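Local coordinates for protein cephalosporin acylase (Bacillus halodurans, PDB 2NLZ) that probably hydrolyses amide bonds as an N-terminal-nucleophile enzyme of the gamma-glutamyltranspeptidase family, perhaps removing acyl side chains from cephalosporins, at residues S88-M93 with V315-D320; Q300-K305 with K339-Q344. The protein carries 1 engineered substitution. One frame throughout, in Å; residues are numbered along the deposited sequence.

Contact 1: S88-M93 with V315-D320; sequences SGRAPM and VTEPSD
Arg90 and Glu317 meet in a salt bridge, a worked example of how one pair of long side chains can span two loops whose backbones stay well apart. Arg90 CA and Glu317 CA are separated by 9.4 Å, yet Arg90 NH1 comes within 3.2 Å of Glu317 OE2. The ion pair is one-pronged: the other carboxylate oxygen, Glu317 OE1, lies 4.1 Å from Arg90 NH1. Although the guanidinium and carboxylate planes are only 8° apart, OE2 approaches the guanidinium obliquely and the two groups do not pair side by side. Arg90 reaches its partner by curling. Its CG lies between the backbone N and the carbonyl carbon (chi1 48°), and further bends at chi2 and chi3 carry the tip over to the other loop.

The close-packed side is that of Glu317, which is buried and extends its CB toward the first loop. Its OE2 is gripped twice, by Arg90 and by a second salt bridge to Arg416 NE. Arg90 has a second hold too, its NE bonding to Gly414 O. The looser side is the partly exposed Arg90 and, beyond Glu317, the exposed Pro318 and Ser319. These two form the corners of a beta turn closed by the 2.8 Å bond from Asp320 N to Glu317 O, and the turn keeps clear of the first loop. The two segments bury just 60 Å² between them. Such a bridge, backed by a third loop, joins the exit of a sheet strand, 81-87, to the exit of a helix, 294-314, consistent with the alpha-beta-beta-alpha sandwich of the Ntn hydrolases.

Contact 2: Q300-K305 with K339-Q344; sequences QIEAMK and KEIGEQ
Ile341 and Glu302 supply most of the 163 Å² buried where a loop lies against the side of a helix, and they show how an acidic residue can offer an apolar stem and a polar tip to the same neighbour. Both branches of Ile341 touch the stem: its CG1 and CG2 are each 4.0 Å from Glu302 CB. Because CG1 sits beside the backbone N and CD1 then runs on fully extended (chi2 178°), the end of the isoleucine slides past Glu302 onto the next residue. There Ile341 CD1 lies 3.9 Å from Ala303 N and 4.3 Å from Ala303 CB. The small methyl of Ala303 lets the branched chain lie close to the helix, and Ile282 of helix 274-283 touches both Ala303 and Ile341.

This is helix-to-loop packing on the long helix 294-314, consistent with the helical covering of an Ntn-hydrolase fold. The chain leaves helix 331-338 and passes crosswise over the side of the earlier helix.

At its tip Glu302 turns polar. OE1 accepts from Lys305 NZ through its syn lone pair, a salt bridge one turn along the helix. OE2 comes to 3.5 Å from Gln344 O, but both are acceptors; what holds OE2 is the backbone N of Leu346, just beyond the segment. Lys305 NZ in turn bonds to Leu346 O, so the charged pair grips both polar groups of one loop residue. With an alanine here in place of Glu302, Lys305 would probably lose its ion-pair mate and Leu346 N its acceptor. Gln344 takes part through its backbone, while its own side chain sets off away from the helix.

In the fold
Followed from the N terminus, the chain passes strand 81-87 and lays down residues 88-93, then makes a long excursion through much of the helical part before returning on helix 294-314. That helix carries 300-305, the first half of contact 2, and runs out into 315-320, which closes contact 1 after 221 intervening residues. Contact 2 closes later, at 339-344, over just 33 residues that include two short helices. The segments therefore alternate and the two loops cross. The contacts do not touch: their centres are about 31 Å apart and their nearest atoms about 12 Å. Helix 294-314 links them, tied at its exit to the strand-end loop and along its side to the peripheral loop.

Contact 1: S88-M93 with V315-D320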
loop_
_atom_site.group_PDB
_atom_site.type_symbol
_atom_site.label_atom_id
_atom_site.label_comp_id
_atom_site.label_asym_id
_atom_site.label_seq_id
_atom_site.Cartn_x
_atom_site.Cartn_y
_atom_site.Cartn_z
ATOM N N SER D 88 -35.747 -16.174 19.591
ATOM C CA SER D 88 -36.214 -14.793 19.633
ATOM C C SER D 88 -37.499 -14.706 20.426
ATOM O O SER D 88 -38.470 -15.395 20.122
ATOM C CB SER D 88 -36.451 -14.266 18.226
ATOM O OG SER D 88 -37.111 -13.019 18.245
ATOM N N GLY D 89 -37.502 -13.853 21.439
ATOM C CA GLY D 89 -38.681 -13.681 22.267
ATOM C C GLY D 89 -39.681 -12.707 21.687
ATOM O O GLY D 89 -39.324 -11.826 20.904
ATOM N N ARG D 90 -40.942 -12.861 22.076
ATOM C CA ARG D 90 -41.999 -12.008 21.552
ATOM C C ARG D 90 -42.233 -10.771 22.427
ATOM O O ARG D 90 -41.687 -10.672 23.530
ATOM C CB ARG D 90 -43.285 -12.816 21.304
ATOM C CG ARG D 90 -43.736 -13.734 22.450
ATOM C CD ARG D 90 -44.237 -15.085 21.930
ATOM N NE ARG D 90 -44.784 -15.008 20.578
ATOM C CZ ARG D 90 -44.793 -16.005 19.690
ATOM N NH1 ARG D 90 -45.313 -15.805 18.488
ATOM N NH2 ARG D 90 -44.279 -17.194 19.981
ATOM N N ALA D 91 -43.024 -9.829 21.907
ATOM C CA ALA D 91 -43.350 -8.581 22.590
ATOM C C ALA D 91 -44.283 -8.854 23.745
ATOM O O ALA D 91 -45.076 -9.796 23.682
ATOM C CB ALA D 91 -44.009 -7.616 21.623
ATOM N N PRO D 92 -44.195 -8.036 24.809
ATOM C CA PRO D 92 -45.114 -8.139 25.944
ATOM C C PRO D 92 -46.575 -8.087 25.522
ATOM O O PRO D 92 -46.920 -7.393 24.561
ATOM C CB PRO D 92 -44.774 -6.910 26.783
ATOM C CG PRO D 92 -43.364 -6.643 26.479
ATOM C CD PRO D 92 -43.197 -6.974 25.021
ATOM N N MET D 93 -47.421 -8.817 26.243
ATOM C CA MET D 93 -48.817 -8.974 25.854
ATOM C C MET D 93 -49.621 -7.698 26.103
ATOM O O MET D 93 -50.696 -7.504 25.529
ATOM C CB MET D 93 -49.438 -10.168 26.575
ATOM C CG MET D 93 -50.548 -10.852 25.794
ATOM S SD MET D 93 -49.974 -11.622 24.270
ATOM C CE MET D 93 -49.166 -13.097 24.905
ATOM N N VAL D 315 -40.461 -8.980 5.684
ATOM C CA VAL D 315 -40.020 -9.919 6.729
ATOM C C VAL D 315 -40.417 -9.494 8.140
ATOM O O VAL D 315 -40.071 -8.406 8.605
ATOM C CB VAL D 315 -38.505 -10.244 6.650
ATOM C CG1 VAL D 315 -38.046 -11.033 7.868
ATOM C CG2 VAL D 315 -38.196 -11.029 5.378
ATOM N N THR D 316 -41.171 -10.379 8.785
ATOM C CA THR D 316 -41.624 -10.237 10.163
ATOM C C THR D 316 -42.093 -11.616 10.659
ATOM O O THR D 316 -41.881 -12.623 9.975
ATOM C CB THR D 316 -42.775 -9.223 10.266
ATOM O OG1 THR D 316 -43.200 -9.129 11.630
ATOM C CG2 THR D 316 -43.952 -9.645 9.393
ATOM N N GLU D 317 -42.714 -11.661 11.838
ATOM C CA GLU D 317 -43.402 -12.871 12.317
ATOM C C GLU D 317 -44.192 -13.546 11.178
ATOM O O GLU D 317 -45.087 -12.920 10.599
ATOM C CB GLU D 317 -44.350 -12.516 13.476
ATOM C CG GLU D 317 -45.265 -13.646 13.939
ATOM C CD GLU D 317 -44.571 -14.607 14.877
ATOM O OE1 GLU D 317 -44.462 -15.803 14.528
ATOM O OE2 GLU D 317 -44.122 -14.165 15.957
ATOM N N PRO D 318 -43.859 -14.818 10.853
ATOM C CA PRO D 318 -44.385 -15.559 9.692
ATOM C C PRO D 318 -45.887 -15.397 9.445
ATOM O O PRO D 318 -46.305 -15.265 8.296
ATOM C CB PRO D 318 -44.063 -17.010 10.037
ATOM C CG PRO D 318 -42.804 -16.913 10.813
ATOM C CD PRO D 318 -42.907 -15.639 11.624
ATOM N N SER D 319 -46.671 -15.387 10.520
ATOM C CA SER D 319 -48.126 -15.273 10.439
ATOM C C SER D 319 -48.587 -13.902 9.937
ATOM O O SER D 319 -49.599 -13.803 9.246
ATOM C CB SER D 319 -48.748 -15.568 11.802
ATOM O OG SER D 319 -48.164 -16.711 12.396
ATOM N N ASP D 320 -47.839 -12.854 10.277
ATOM C CA ASP D 320 -48.179 -11.489 9.872
ATOM C C ASP D 320 -47.550 -11.102 8.536
ATOM O O ASP D 320 -47.701 -9.958 8.100
ATOM C CB ASP D 320 -47.774 -10.471 10.952
ATOM C CG ASP D 320 -48.686 -10.504 12.177
ATOM O OD1 ASP D 320 -49.264 -9.453 12.521
ATOM O OD2 ASP D 320 -48.823 -11.573 12.803
#

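Contact 2: Q300-K305 with K339-Q344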
loop_
_atom_site.group_PDB
_atom_site.type_symbol
_atom_site.label_atom_id
_atom_site.label_comp_id
_atom_site.label_asym_id
_atom_site.label_seq_id
_atom_site.Cartn_x
_atom_site.Cartn_y
_atom_site.Cartn_z
ATOM N N GLN D 300 -22.951 -6.889 -6.958
ATOM C CA GLN D 300 -23.096 -7.167 -5.527
ATOM C C GLN D 300 -24.011 -6.131 -4.900
ATOM O O GLN D 300 -25.104 -6.468 -4.453
ATOM C CB GLN D 300 -21.746 -7.131 -4.794
ATOM C CG GLN D 300 -20.865 -8.346 -4.973
ATOM C CD GLN D 300 -19.599 -8.299 -4.121
ATOM O OE1 GLN D 300 -18.876 -7.314 -4.135
ATOM N NE2 GLN D 300 -19.325 -9.375 -3.390
ATOM N N ILE D 301 -23.561 -4.874 -4.904
ATOM C CA ILE D 301 -24.252 -3.739 -4.257
ATOM C C ILE D 301 -25.690 -3.532 -4.766
ATOM O O ILE D 301 -26.611 -3.311 -3.974
ATOM C CB ILE D 301 -23.418 -2.414 -4.379
ATOM C CG1 ILE D 301 -22.111 -2.520 -3.598
ATOM C CG2 ILE D 301 -24.180 -1.205 -3.863
ATOM C CD1 ILE D 301 -21.032 -1.554 -4.062
ATOM N N GLU D 302 -25.890 -3.636 -6.078
ATOM C CA GLU D 302 -27.234 -3.480 -6.636
ATOM C C GLU D 302 -28.210 -4.569 -6.204
ATOM O O GLU D 302 -29.329 -4.261 -5.794
ATOM C CB GLU D 302 -27.184 -3.372 -8.152
ATOM C CG GLU D 302 -26.447 -2.142 -8.660
ATOM C CD GLU D 302 -27.170 -0.831 -8.376
ATOM O OE1 GLU D 302 -27.170 -0.361 -7.213
ATOM O OE2 GLU D 302 -27.717 -0.257 -9.341
ATOM N N ALA D 303 -27.770 -5.828 -6.286
ATOM C CA ALA D 303 -28.567 -6.988 -5.862
ATOM C C ALA D 303 -28.939 -6.898 -4.391
ATOM O O ALA D 303 -30.095 -7.108 -4.005
ATOM C CB ALA D 303 -27.817 -8.292 -6.140
ATOM N N MET D 304 -27.947 -6.567 -3.574
ATOM C CA MET D 304 -28.166 -6.401 -2.149
ATOM C C MET D 304 -29.241 -5.361 -1.911
ATOM O O MET D 304 -30.162 -5.592 -1.133
ATOM C CB MET D 304 -26.864 -6.019 -1.430
ATOM C CG MET D 304 -26.993 -5.833 0.086
ATOM S SD MET D 304 -27.962 -7.115 0.916
ATOM C CE MET D 304 -26.924 -8.556 0.686
ATOM N N LYS D 305 -29.126 -4.234 -2.604
ATOM C CA LYS D 305 -30.065 -3.135 -2.453
ATOM C C LYS D 305 -31.499 -3.575 -2.680
ATOM O O LYS D 305 -32.350 -3.324 -1.835
ATOM C CB LYS D 305 -29.696 -1.967 -3.370
ATOM C CG LYS D 305 -28.698 -1.010 -2.742
ATOM C CD LYS D 305 -27.899 -0.262 -3.790
ATOM C CE LYS D 305 -28.720 0.820 -4.470
ATOM N NZ LYS D 305 -27.976 1.421 -5.615
ATOM N N LYS D 339 -33.683 -7.673 -13.599
ATOM C CA LYS D 339 -33.953 -6.835 -14.765
ATOM C C LYS D 339 -33.894 -5.353 -14.409
ATOM O O LYS D 339 -33.685 -4.514 -15.280
ATOM C CB LYS D 339 -35.314 -7.168 -15.386
ATOM C CG LYS D 339 -35.295 -8.365 -16.338
ATOM C CD LYS D 339 -36.487 -8.345 -17.296
ATOM C CE LYS D 339 -37.818 -8.452 -16.560
ATOM N NZ LYS D 339 -38.955 -8.135 -17.461
ATOM N N GLU D 340 -34.070 -5.035 -13.130
ATOM C CA GLU D 340 -33.982 -3.647 -12.693
ATOM C C GLU D 340 -32.544 -3.175 -12.495
ATOM O O GLU D 340 -32.298 -1.975 -12.360
ATOM C CB GLU D 340 -34.821 -3.391 -11.440
ATOM C CG GLU D 340 -36.318 -3.500 -11.682
ATOM C CD GLU D 340 -37.116 -2.522 -10.849
ATOM O OE1 GLU D 340 -38.234 -2.885 -10.426
ATOM O OE2 GLU D 340 -36.628 -1.392 -10.621
ATOM N N ILE D 341 -31.602 -4.115 -12.474
ATOM C CA ILE D 341 -30.185 -3.772 -12.403
ATOM C C ILE D 341 -29.701 -3.323 -13.777
ATOM O O ILE D 341 -29.684 -4.108 -14.728
ATOM C CB ILE D 341 -29.316 -4.952 -11.898
ATOM C CG1 ILE D 341 -29.763 -5.389 -10.503
ATOM C CG2 ILE D 341 -27.837 -4.564 -11.881
ATOM C CD1 ILE D 341 -29.008 -6.569 -9.948
ATOM N N GLY D 342 -29.323 -2.050 -13.875
ATOM C CA GLY D 342 -28.779 -1.497 -15.114
ATOM C C GLY D 342 -27.293 -1.206 -15.008
ATOM O O GLY D 342 -26.547 -1.930 -14.339
ATOM N N GLU D 343 -26.860 -0.143 -15.678
ATOM C CA GLU D 343 -25.471 0.287 -15.612
ATOM C C GLU D 343 -25.316 1.428 -14.610
ATOM O O GLU D 343 -24.258 1.599 -14.009
ATOM C CB GLU D 343 -24.964 0.705 -16.993
ATOM C CG GLU D 343 -23.448 0.683 -17.114
ATOM C CD GLU D 343 -22.954 1.067 -18.493
ATOM O OE1 GLU D 343 -23.778 1.137 -19.430
ATOM O OE2 GLU D 343 -21.734 1.299 -18.640
ATOM N N GLN D 344 -26.381 2.204 -14.436
ATOM C CA GLN D 344 -26.397 3.278 -13.456
ATOM C C GLN D 344 -26.930 2.776 -12.124
ATOM O O GLN D 344 -27.729 1.848 -12.084
ATOM C CB GLN D 344 -27.241 4.454 -13.958
ATOM C CG GLN D 344 -26.510 5.392 -14.920
ATOM C CD GLN D 344 -25.359 6.148 -14.263
ATOM O OE1 GLN D 344 -25.542 6.851 -13.265
ATOM N NE2 GLN D 344 -24.166 6.012 -14.831
#